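Long-range contacts in triphenylmethane reductase (Citrobacter sp., PDB 2JL1), which probably reduces triphenylmethane dyes with NADPH as hydride donor, being an oxidoreductase of the NmrA-like family that binds NADP in a Rossmann-type fold: residues I133-L138 with H191-Y196; D145-E150 with A250-I255; I161-G166 with W204-L209. One frame throughout, in Å; residues are numbered along the deposited sequence.

From the N terminus, contact 1 opens on strand 135-140, contact 2 on the short helix 144-147 that follows it, and contact 3 on strand 160-163. Strand 194-198 then closes contact 1, adding itself to the edge of the seven-stranded parallel sheet of the nucleotide-binding fold. Helix 206-217 closes contact 3, tying itself to strand 160-163, and helix 242-256 closes contact 2 last, packing on helix 144-147. Contact 3 is therefore nested inside the loop of contact 2, while contact 1 crosses both. Contacts 2 and 3 have centres about 9 Å apart and touch through F147, Y252 and F206; contact 1 lies on the other side of the chain's centre.

Contact 1 of 3, residues I133-L138 with H191-Y196; sequences IPYTFL and HENKTY. With GOL (glycerol), chain E.
Y135 lays one face of its ring over the backbone of N193, whose CA stands 3.7 Å from the ring centroid and almost on the normal, a clear CH-pi contact. The ring gets there because CG sits between the backbone N and the carbonyl carbon (chi1 65°), which folds it back over the type II turn H191-K194. N193, with positive phi, occupies the third position of that turn. Beyond the face contact, Y135 OH and T195 OG1 share a water, at 2.7 Å from the tyrosine oxygen. F137 turns a ring edge to the same T195 OG1, 3.5 Å from its CD1.

T136 works on the other side of the sheet with both branches. Its OG1 donates to H191 O over 2.7 Å, approaching from above the carbonyl plane, 50° out of it. CG2 meets the edge of the Y196 ring, 3.8 Å from CE2, close to the ring plane. The Y196 hydroxyl in turn lies in the plane of the H191 imidazole and is hydrogen-bonded to ND1 (2.7 Å), while E188 holds NE2 on the far side of that ring.

Between these side chains run the parallel ladder bonds F137 N to K194 O and Y196 N to F137 O, the latter 2.9 Å and almost straight at 177°. Where the ladder begins, the bonds to Y135 O from N193 N and K194 N are both weak. A glycerol, probably from the crystallisation liquor, accepts from H191 N and bonds weakly to T136 OG1.

Strand 194-198 is thus joined to the sheet next to strand 135-140 by ladder bonds and by the turn ahead of it: the threonine hydroxyl satisfies a turn carbonyl that the ladder does not use, and two bonded nitrogens should hold the H191 ring in one rotation.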
loop_
_atom_site.group_PDB
_atom_site.type_symbol
_atom_site.label_atom_id
_atom_site.label_comp_id
_atom_site.label_asym_id
_atom_site.label_seq_id
_atom_site.Cartn_x
_atom_site.Cartn_y
_atom_site.Cartn_z
ATOM N N ILE A 133 -11.578 9.152 -3.886
ATOM C CA ILE A 133 -12.583 9.538 -2.892
ATOM C C ILE A 133 -11.914 10.427 -1.834
ATOM O O ILE A 133 -10.848 10.074 -1.311
ATOM C CB ILE A 133 -13.256 8.314 -2.197
ATOM C CG1 ILE A 133 -13.851 7.326 -3.211
ATOM C CG2 ILE A 133 -14.337 8.770 -1.202
ATOM C CD1 ILE A 133 -14.341 5.974 -2.545
ATOM N N PRO A 134 -12.529 11.590 -1.521
ATOM C CA PRO A 134 -12.079 12.432 -0.401
ATOM C C PRO A 134 -11.917 11.582 0.851
ATOM O O PRO A 134 -12.864 10.888 1.234
ATOM C CB PRO A 134 -13.253 13.398 -0.205
ATOM C CG PRO A 134 -13.908 13.477 -1.555
ATOM C CD PRO A 134 -13.707 12.155 -2.210
ATOM N N TYR A 135 -10.738 11.633 1.475
ATOM C CA TYR A 135 -10.390 10.706 2.574
ATOM C C TYR A 135 -10.090 11.462 3.856
ATOM O O TYR A 135 -9.781 12.663 3.841
ATOM C CB TYR A 135 -9.159 9.837 2.217
ATOM C CG TYR A 135 -7.893 10.667 2.061
ATOM C CD1 TYR A 135 -7.102 10.996 3.173
ATOM C CD2 TYR A 135 -7.516 11.169 0.809
ATOM C CE1 TYR A 135 -5.954 11.780 3.039
ATOM C CE2 TYR A 135 -6.368 11.953 0.661
ATOM C CZ TYR A 135 -5.608 12.264 1.773
ATOM O OH TYR A 135 -4.497 13.047 1.631
ATOM N N THR A 136 -10.182 10.749 4.972
ATOM C CA THR A 136 -9.598 11.191 6.226
ATOM C C THR A 136 -8.889 9.987 6.822
ATOM O O THR A 136 -9.511 8.964 7.073
ATOM C CB THR A 136 -10.631 11.679 7.257
ATOM O OG1 THR A 136 -11.465 12.708 6.685
ATOM C CG2 THR A 136 -9.891 12.264 8.478
ATOM N N PHE A 137 -7.594 10.121 7.061
ATOM C CA PHE A 137 -6.840 9.037 7.667
ATOM C C PHE A 137 -6.730 9.341 9.155
ATOM O O PHE A 137 -6.088 10.308 9.578
ATOM C CB PHE A 137 -5.476 8.886 6.990
ATOM C CG PHE A 137 -5.565 8.468 5.552
ATOM C CD1 PHE A 137 -4.606 8.885 4.635
ATOM C CD2 PHE A 137 -6.613 7.666 5.105
ATOM C CE1 PHE A 137 -4.664 8.480 3.308
ATOM C CE2 PHE A 137 -6.688 7.293 3.751
ATOM C CZ PHE A 137 -5.710 7.710 2.865
ATOM N N LEU A 138 -7.466 8.560 9.923
ATOM C CA LEU A 138 -7.548 8.669 11.353
ATOM C C LEU A 138 -6.481 7.722 11.870
ATOM O O LEU A 138 -6.722 6.518 12.060
ATOM C CB LEU A 138 -8.953 8.218 11.821
ATOM C CG LEU A 138 -10.147 9.051 11.323
ATOM C CD1 LEU A 138 -11.501 8.305 11.516
ATOM C CD2 LEU A 138 -10.181 10.425 11.987
ATOM N N HIS A 191 -12.491 18.133 7.076
ATOM C CA HIS A 191 -11.531 17.035 7.285
ATOM C C HIS A 191 -11.215 16.238 6.012
ATOM O O HIS A 191 -10.590 15.172 6.064
ATOM C CB HIS A 191 -12.030 16.107 8.401
ATOM C CG HIS A 191 -12.363 16.827 9.667
ATOM N ND1 HIS A 191 -11.423 17.535 10.385
ATOM C CD2 HIS A 191 -13.531 16.964 10.338
ATOM C CE1 HIS A 191 -11.997 18.075 11.445
ATOM N NE2 HIS A 191 -13.270 17.732 11.448
ATOM N N GLU A 192 -11.648 16.770 4.870
ATOM C CA GLU A 192 -11.414 16.116 3.604
ATOM C C GLU A 192 -9.940 16.168 3.210
ATOM O O GLU A 192 -9.265 17.204 3.335
ATOM C CB GLU A 192 -12.313 16.688 2.518
ATOM C CG GLU A 192 -13.711 16.096 2.583
ATOM C CD GLU A 192 -14.760 16.982 1.954
ATOM O OE1 GLU A 192 -15.468 17.682 2.723
ATOM O OE2 GLU A 192 -14.876 16.983 0.697
ATOM N N ASN A 193 -9.443 15.023 2.768
ATOM C CA ASN A 193 -8.055 14.903 2.330
ATOM C C ASN A 193 -7.033 15.274 3.412
ATOM O O ASN A 193 -6.038 15.952 3.148
ATOM C CB ASN A 193 -7.851 15.700 1.040
ATOM C CG ASN A 193 -8.794 15.260 -0.060
ATOM O OD1 ASN A 193 -9.313 16.090 -0.822
ATOM N ND2 ASN A 193 -9.013 13.954 -0.170
ATOM N N LYS A 194 -7.283 14.808 4.631
ATOM C CA LYS A 194 -6.401 15.104 5.781
ATOM C C LYS A 194 -5.963 13.832 6.467
ATOM O O LYS A 194 -6.697 12.841 6.459
ATOM C CB LYS A 194 -7.147 15.958 6.814
ATOM C CG LYS A 194 -7.685 17.258 6.288
ATOM C CD LYS A 194 -6.705 18.372 6.452
ATOM C CE LYS A 194 -7.222 19.629 5.785
ATOM N NZ LYS A 194 -8.189 20.355 6.666
ATOM N N THR A 195 -4.763 13.869 7.048
ATOM C CA THR A 195 -4.235 12.793 7.875
ATOM C C THR A 195 -4.093 13.375 9.281
ATOM O O THR A 195 -3.575 14.487 9.446
ATOM C CB THR A 195 -2.865 12.240 7.326
ATOM O OG1 THR A 195 -3.045 11.727 5.994
ATOM C CG2 THR A 195 -2.312 11.119 8.197
ATOM N N TYR A 196 -4.586 12.639 10.285
ATOM C CA TYR A 196 -4.404 13.010 11.681
ATOM C C TYR A 196 -3.649 11.907 12.383
ATOM O O TYR A 196 -3.953 10.734 12.189
ATOM C CB TYR A 196 -5.766 13.235 12.382
ATOM C CG TYR A 196 -6.547 14.358 11.781
ATOM C CD1 TYR A 196 -6.100 15.675 11.881
ATOM C CD2 TYR A 196 -7.718 14.107 11.074
ATOM C CE1 TYR A 196 -6.822 16.742 11.279
ATOM C CE2 TYR A 196 -8.430 15.133 10.481
ATOM C CZ TYR A 196 -7.989 16.440 10.588
ATOM O OH TYR A 196 -8.716 17.440 10.000
HETATM C C1 GOL E . -15.309 15.587 5.727
HETATM O O1 GOL E . -15.127 16.424 6.865
HETATM C C2 GOL E . -15.780 14.162 6.060
HETATM O O2 GOL E . -16.492 14.121 7.287
HETATM C C3 GOL E . -14.657 13.110 6.042
HETATM O O3 GOL E . -14.101 12.855 4.748
HETATM O O HOH W 1 -3.138 13.587 3.888
#

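Contact 2 of 3, residues D145-E150 with A250-I255; sequences DFFVNE and AIYDAI
F147 reaches across to helix 242-256 and meets three of its side chains. With CG anti to the carbonyl carbon (chi1 -50°), the bond from CB carries the ring to the helix, although CB itself makes no contact there. CD1 lies 4.0 Å from Y252 CE1. One atom further out, CE1 is 3.9 Å from that same Y252 CE1 and equally close to I255 CD1. At the tip, CZ touches I255 CD1 at 3.7 Å and I251 CG2 at 4.0 Å, so the tip lies between the two isoleucines, with the tyrosine alongside CD1 and CE1. Y252 and I251 both approach near the ring plane.

The neighbouring F146 presents an edge to a face of F147, with CD2 above the plane and offset toward the rim. It sends its own CE2 and CZ to I251 CD1, each at 4.0 Å. Within the segment, N149 ND2 donates to D145 O over 2.9 Å, nearly straight.

The side-chain contacts across the two segments are all apolar, joining helix 144-147 to helix 242-256. The side chain of F146 comes within about 5 Å of the bound NADP, consistent with the cofactor-side cleft of an atypical short-chain dehydrogenase/reductase fold.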
loop_
_atom_site.group_PDB
_atom_site.type_symbol
_atom_site.label_atom_id
_atom_site.label_comp_id
_atom_site.label_asym_id
_atom_site.label_seq_id
_atom_site.Cartn_x
_atom_site.Cartn_y
_atom_site.Cartn_z
ATOM N N ASP A 145 -6.444 0.923 26.534
ATOM C CA ASP A 145 -7.241 -0.222 27.047
ATOM C C ASP A 145 -6.495 -1.538 26.943
ATOM O O ASP A 145 -6.795 -2.458 27.682
ATOM C CB ASP A 145 -8.586 -0.389 26.285
ATOM C CG ASP A 145 -9.250 0.931 25.933
ATOM O OD1 ASP A 145 -8.627 1.773 25.261
ATOM O OD2 ASP A 145 -10.441 1.120 26.287
ATOM N N PHE A 146 -5.522 -1.624 26.030
ATOM C CA PHE A 146 -4.705 -2.828 25.876
ATOM C C PHE A 146 -3.898 -3.045 27.149
ATOM O O PHE A 146 -3.765 -4.172 27.605
ATOM C CB PHE A 146 -3.781 -2.746 24.646
ATOM C CG PHE A 146 -2.976 -3.998 24.405
ATOM C CD1 PHE A 146 -3.590 -5.146 23.889
ATOM C CD2 PHE A 146 -1.617 -4.041 24.709
ATOM C CE1 PHE A 146 -2.862 -6.311 23.672
ATOM C CE2 PHE A 146 -0.877 -5.213 24.512
ATOM C CZ PHE A 146 -1.510 -6.348 23.980
ATOM N N PHE A 147 -3.431 -1.948 27.752
ATOM C CA PHE A 147 -2.552 -1.982 28.922
ATOM C C PHE A 147 -3.301 -1.756 30.263
ATOM O O PHE A 147 -2.876 -2.210 31.327
ATOM C CB PHE A 147 -1.475 -0.900 28.760
ATOM C CG PHE A 147 -0.776 -0.932 27.424
ATOM C CD1 PHE A 147 0.149 -1.925 27.139
ATOM C CD2 PHE A 147 -1.071 0.012 26.443
ATOM C CE1 PHE A 147 0.815 -1.960 25.896
ATOM C CE2 PHE A 147 -0.420 -0.017 25.200
ATOM C CZ PHE A 147 0.501 -1.010 24.923
ATOM N N VAL A 148 -4.416 -1.041 30.197
ATOM C CA VAL A 148 -5.109 -0.602 31.393
ATOM C C VAL A 148 -6.547 -1.096 31.302
ATOM O O VAL A 148 -7.372 -0.528 30.604
ATOM C CB VAL A 148 -5.068 0.935 31.542
ATOM C CG1 VAL A 148 -5.778 1.371 32.822
ATOM C CG2 VAL A 148 -3.616 1.453 31.536
ATOM N N ASN A 149 -6.823 -2.172 32.024
ATOM C CA ASN A 149 -8.101 -2.864 31.943
ATOM C C ASN A 149 -8.250 -3.623 33.246
ATOM O O ASN A 149 -7.367 -3.514 34.118
ATOM C CB ASN A 149 -8.152 -3.806 30.717
ATOM C CG ASN A 149 -6.937 -4.723 30.625
ATOM O OD1 ASN A 149 -6.664 -5.511 31.533
ATOM N ND2 ASN A 149 -6.193 -4.610 29.532
ATOM N N GLU A 150 -9.346 -4.385 33.374
ATOM C CA GLU A 150 -9.674 -5.117 34.615
ATOM C C GLU A 150 -8.579 -6.104 35.014
ATOM O O GLU A 150 -8.441 -6.450 36.186
ATOM C CB GLU A 150 -11.029 -5.829 34.475
ATOM C CG GLU A 150 -11.044 -6.936 33.391
ATOM C CD GLU A 150 -12.439 -7.486 33.087
ATOM O OE1 GLU A 150 -13.326 -7.394 33.969
ATOM O OE2 GLU A 150 -12.643 -8.018 31.961
ATOM N N ALA A 250 5.922 -8.653 21.972
ATOM C CA ALA A 250 6.471 -7.951 20.815
ATOM C C ALA A 250 6.089 -6.475 20.866
ATOM O O ALA A 250 6.861 -5.608 20.446
ATOM C CB ALA A 250 6.013 -8.589 19.503
ATOM N N ILE A 251 4.896 -6.197 21.384
ATOM C CA ILE A 251 4.411 -4.816 21.500
ATOM C C ILE A 251 5.233 -4.091 22.583
ATOM O O ILE A 251 5.614 -2.934 22.402
ATOM C CB ILE A 251 2.879 -4.783 21.790
ATOM C CG1 ILE A 251 2.098 -5.103 20.496
ATOM C CG2 ILE A 251 2.435 -3.420 22.313
ATOM C CD1 ILE A 251 0.559 -5.388 20.731
ATOM N N TYR A 252 5.524 -4.779 23.692
ATOM C CA TYR A 252 6.367 -4.188 24.734
ATOM C C TYR A 252 7.773 -3.924 24.189
ATOM O O TYR A 252 8.374 -2.914 24.481
ATOM C CB TYR A 252 6.474 -5.122 25.933
ATOM C CG TYR A 252 5.251 -5.203 26.828
ATOM C CD1 TYR A 252 4.424 -4.098 27.048
ATOM C CD2 TYR A 252 4.977 -6.377 27.522
ATOM C CE1 TYR A 252 3.323 -4.180 27.906
ATOM C CE2 TYR A 252 3.882 -6.478 28.388
ATOM C CZ TYR A 252 3.063 -5.376 28.568
ATOM O OH TYR A 252 2.013 -5.479 29.435
ATOM N N ASP A 253 8.280 -4.834 23.372
ATOM C CA ASP A 253 9.635 -4.678 22.822
ATOM C C ASP A 253 9.687 -3.464 21.881
ATOM O O ASP A 253 10.642 -2.693 21.911
ATOM C CB ASP A 253 10.081 -5.979 22.109
ATOM C CG ASP A 253 11.498 -5.892 21.572
ATOM O OD1 ASP A 253 11.662 -5.783 20.347
ATOM O OD2 ASP A 253 12.448 -5.906 22.370
ATOM N N ALA A 254 8.651 -3.276 21.072
ATOM C CA ALA A 254 8.600 -2.136 20.158
ATOM C C ALA A 254 8.567 -0.858 21.003
ATOM O O ALA A 254 9.273 0.099 20.720
ATOM C CB ALA A 254 7.344 -2.234 19.231
ATOM N N ILE A 255 7.758 -0.879 22.060
ATOM C CA ILE A 255 7.682 0.243 22.994
ATOM C C ILE A 255 9.064 0.544 23.598
ATOM O O ILE A 255 9.477 1.717 23.603
ATOM C CB ILE A 255 6.572 0.039 24.076
ATOM C CG1 ILE A 255 5.175 0.158 23.447
ATOM C CG2 ILE A 255 6.715 1.078 25.240
ATOM C CD1 ILE A 255 4.067 -0.362 24.394
HETATM O O HOH W 2 0.028 -3.539 31.378
#

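Contact 3 of 3, residues I161-G166 with W204-L209; sequences IVTNAG and WTFDEL
G166 O accepts from two waters, and each carries the contact onward to the start of helix 206-217. The first water, 2.9 Å from G166 O, accepts from F206 N; the second accepts from D207 N. Two amide groups of the first helical turn are satisfied in this way, while T205 at the N-cap position takes a weak bond from E208 N on its OG1.

The direct contact is made by the F206 ring. T163 CG2 sits over one of its faces, 4.1 Å from the centroid and 21° off the normal, shifted toward the rim; the opposite face is covered by W204 CZ3 from the same segment. A165 CB comes obliquely to the ring at CD1 (3.7 Å), and Y252 of helix 242-256 meets it edge-to-face. Further along, the I161 side chain crosses that of L209 at about a right angle, its CD1 3.8 Å from L209 CG.

T163 is held in place by its other branch. With OG1 lodged between the backbone N and the carbonyl carbon (chi1 80°), it accepts from A165 N over 3.0 Å, an ST turn, and CG2 is left pointing at the ring. H223, on the strand paired with 160-163, bonds that same OG1 through NE2 and D207 OD1 through ND1, so one imidazole bridges strand and helix.

Chemically the contact divides in two: a buried apolar core in which F206 lies between a methyl on one face and the edge of an indole on the other, and a polar margin of waters and an imidazole. The carboxylate of D207 would probably favour a proton on ND1 of H223.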
loop_
_atom_site.group_PDB
_atom_site.type_symbol
_atom_site.label_atom_id
_atom_site.label_comp_id
_atom_site.label_asym_id
_atom_site.label_seq_id
_atom_site.Cartn_x
_atom_site.Cartn_y
_atom_site.Cartn_z
ATOM N N ILE A 161 3.652 -5.051 37.986
ATOM C CA ILE A 161 3.359 -5.049 36.554
ATOM C C ILE A 161 4.644 -5.529 35.887
ATOM O O ILE A 161 5.685 -4.899 36.055
ATOM C CB ILE A 161 3.033 -3.631 36.031
ATOM C CG1 ILE A 161 1.758 -3.089 36.685
ATOM C CG2 ILE A 161 2.881 -3.639 34.519
ATOM C CD1 ILE A 161 1.471 -1.590 36.355
ATOM N N VAL A 162 4.567 -6.648 35.158
ATOM C CA VAL A 162 5.736 -7.267 34.521
ATOM C C VAL A 162 5.683 -7.020 33.003
ATOM O O VAL A 162 4.701 -7.395 32.331
ATOM C CB VAL A 162 5.811 -8.806 34.852
ATOM C CG1 VAL A 162 7.036 -9.465 34.218
ATOM C CG2 VAL A 162 5.855 -9.033 36.344
ATOM N N THR A 163 6.685 -6.318 32.474
ATOM C CA THR A 163 6.756 -6.038 31.033
ATOM C C THR A 163 8.186 -6.099 30.568
ATOM O O THR A 163 9.093 -5.957 31.361
ATOM C CB THR A 163 6.327 -4.576 30.691
ATOM O OG1 THR A 163 7.419 -3.689 30.961
ATOM C CG2 THR A 163 5.128 -4.140 31.487
ATOM N N ASN A 164 8.386 -6.238 29.263
ATOM C CA ASN A 164 9.711 -6.001 28.692
ATOM C C ASN A 164 9.803 -4.659 27.951
ATOM O O ASN A 164 10.581 -4.537 27.008
ATOM C CB ASN A 164 10.133 -7.163 27.774
ATOM C CG ASN A 164 9.090 -7.487 26.719
ATOM O OD1 ASN A 164 7.915 -7.650 27.033
ATOM N ND2 ASN A 164 9.515 -7.594 25.459
ATOM N N ALA A 165 9.067 -3.647 28.426
ATOM C CA ALA A 165 9.019 -2.321 27.785
ATOM C C ALA A 165 10.088 -1.347 28.257
ATOM O O ALA A 165 10.242 -0.271 27.683
ATOM C CB ALA A 165 7.640 -1.683 27.982
ATOM N N GLY A 166 10.829 -1.708 29.295
ATOM C CA GLY A 166 11.755 -0.786 29.939
ATOM C C GLY A 166 11.095 0.536 30.304
ATOM O O GLY A 166 9.992 0.569 30.886
ATOM N N TRP A 204 3.213 8.354 28.927
ATOM C CA TRP A 204 3.467 7.742 30.234
ATOM C C TRP A 204 4.453 6.590 30.066
ATOM O O TRP A 204 4.804 6.207 28.944
ATOM C CB TRP A 204 2.140 7.244 30.835
ATOM C CG TRP A 204 1.292 6.339 29.908
ATOM C CD1 TRP A 204 0.394 6.752 28.978
ATOM C CD2 TRP A 204 1.241 4.895 29.896
ATOM N NE1 TRP A 204 -0.193 5.678 28.362
ATOM C CE2 TRP A 204 0.295 4.522 28.910
ATOM C CE3 TRP A 204 1.897 3.889 30.623
ATOM C CZ2 TRP A 204 -0.004 3.178 28.615
ATOM C CZ3 TRP A 204 1.610 2.556 30.335
ATOM C CH2 TRP A 204 0.667 2.206 29.337
ATOM N N THR A 205 4.932 6.060 31.181
ATOM C CA THR A 205 5.815 4.925 31.146
ATOM C C THR A 205 5.167 3.892 32.057
ATOM O O THR A 205 4.227 4.219 32.829
ATOM C CB THR A 205 7.226 5.290 31.670
ATOM O OG1 THR A 205 7.114 5.803 33.005
ATOM C CG2 THR A 205 7.894 6.369 30.756
ATOM N N PHE A 206 5.672 2.670 32.019
ATOM C CA PHE A 206 5.124 1.642 32.910
ATOM C C PHE A 206 5.465 1.856 34.389
ATOM O O PHE A 206 4.666 1.517 35.259
ATOM C CB PHE A 206 5.468 0.244 32.409
ATOM C CG PHE A 206 4.627 -0.172 31.249
ATOM C CD1 PHE A 206 5.044 0.076 29.945
ATOM C CD2 PHE A 206 3.371 -0.755 31.457
ATOM C CE1 PHE A 206 4.253 -0.288 28.859
ATOM C CE2 PHE A 206 2.545 -1.110 30.350
ATOM C CZ PHE A 206 2.994 -0.864 29.057
ATOM N N ASP A 207 6.629 2.444 34.669
ATOM C CA ASP A 207 6.916 2.957 36.014
ATOM C C ASP A 207 5.797 3.850 36.537
ATOM O O ASP A 207 5.347 3.668 37.668
ATOM C CB ASP A 207 8.247 3.715 36.054
ATOM C CG ASP A 207 9.432 2.799 36.217
ATOM O OD1 ASP A 207 9.261 1.560 36.241
ATOM O OD2 ASP A 207 10.550 3.318 36.366
ATOM N N GLU A 208 5.364 4.805 35.716
ATOM C CA GLU A 208 4.272 5.726 36.024
ATOM C C GLU A 208 2.940 4.998 36.219
ATOM O O GLU A 208 2.184 5.318 37.129
ATOM C CB GLU A 208 4.079 6.761 34.910
ATOM C CG GLU A 208 3.075 7.834 35.312
ATOM C CD GLU A 208 2.910 8.954 34.306
ATOM O OE1 GLU A 208 3.634 8.990 33.282
ATOM O OE2 GLU A 208 2.054 9.825 34.581
ATOM N N LEU A 209 2.652 4.029 35.344
ATOM C CA LEU A 209 1.460 3.218 35.507
ATOM C C LEU A 209 1.444 2.478 36.845
ATOM O O LEU A 209 0.388 2.366 37.477
ATOM C CB LEU A 209 1.318 2.198 34.353
ATOM C CG LEU A 209 0.048 1.322 34.379
ATOM C CD1 LEU A 209 -1.221 2.190 34.453
ATOM C CD2 LEU A 209 0.006 0.419 33.145
HETATM O O HOH W 3 9.072 2.561 32.927
HETATM O O HOH W 4 7.741 2.192 30.003
#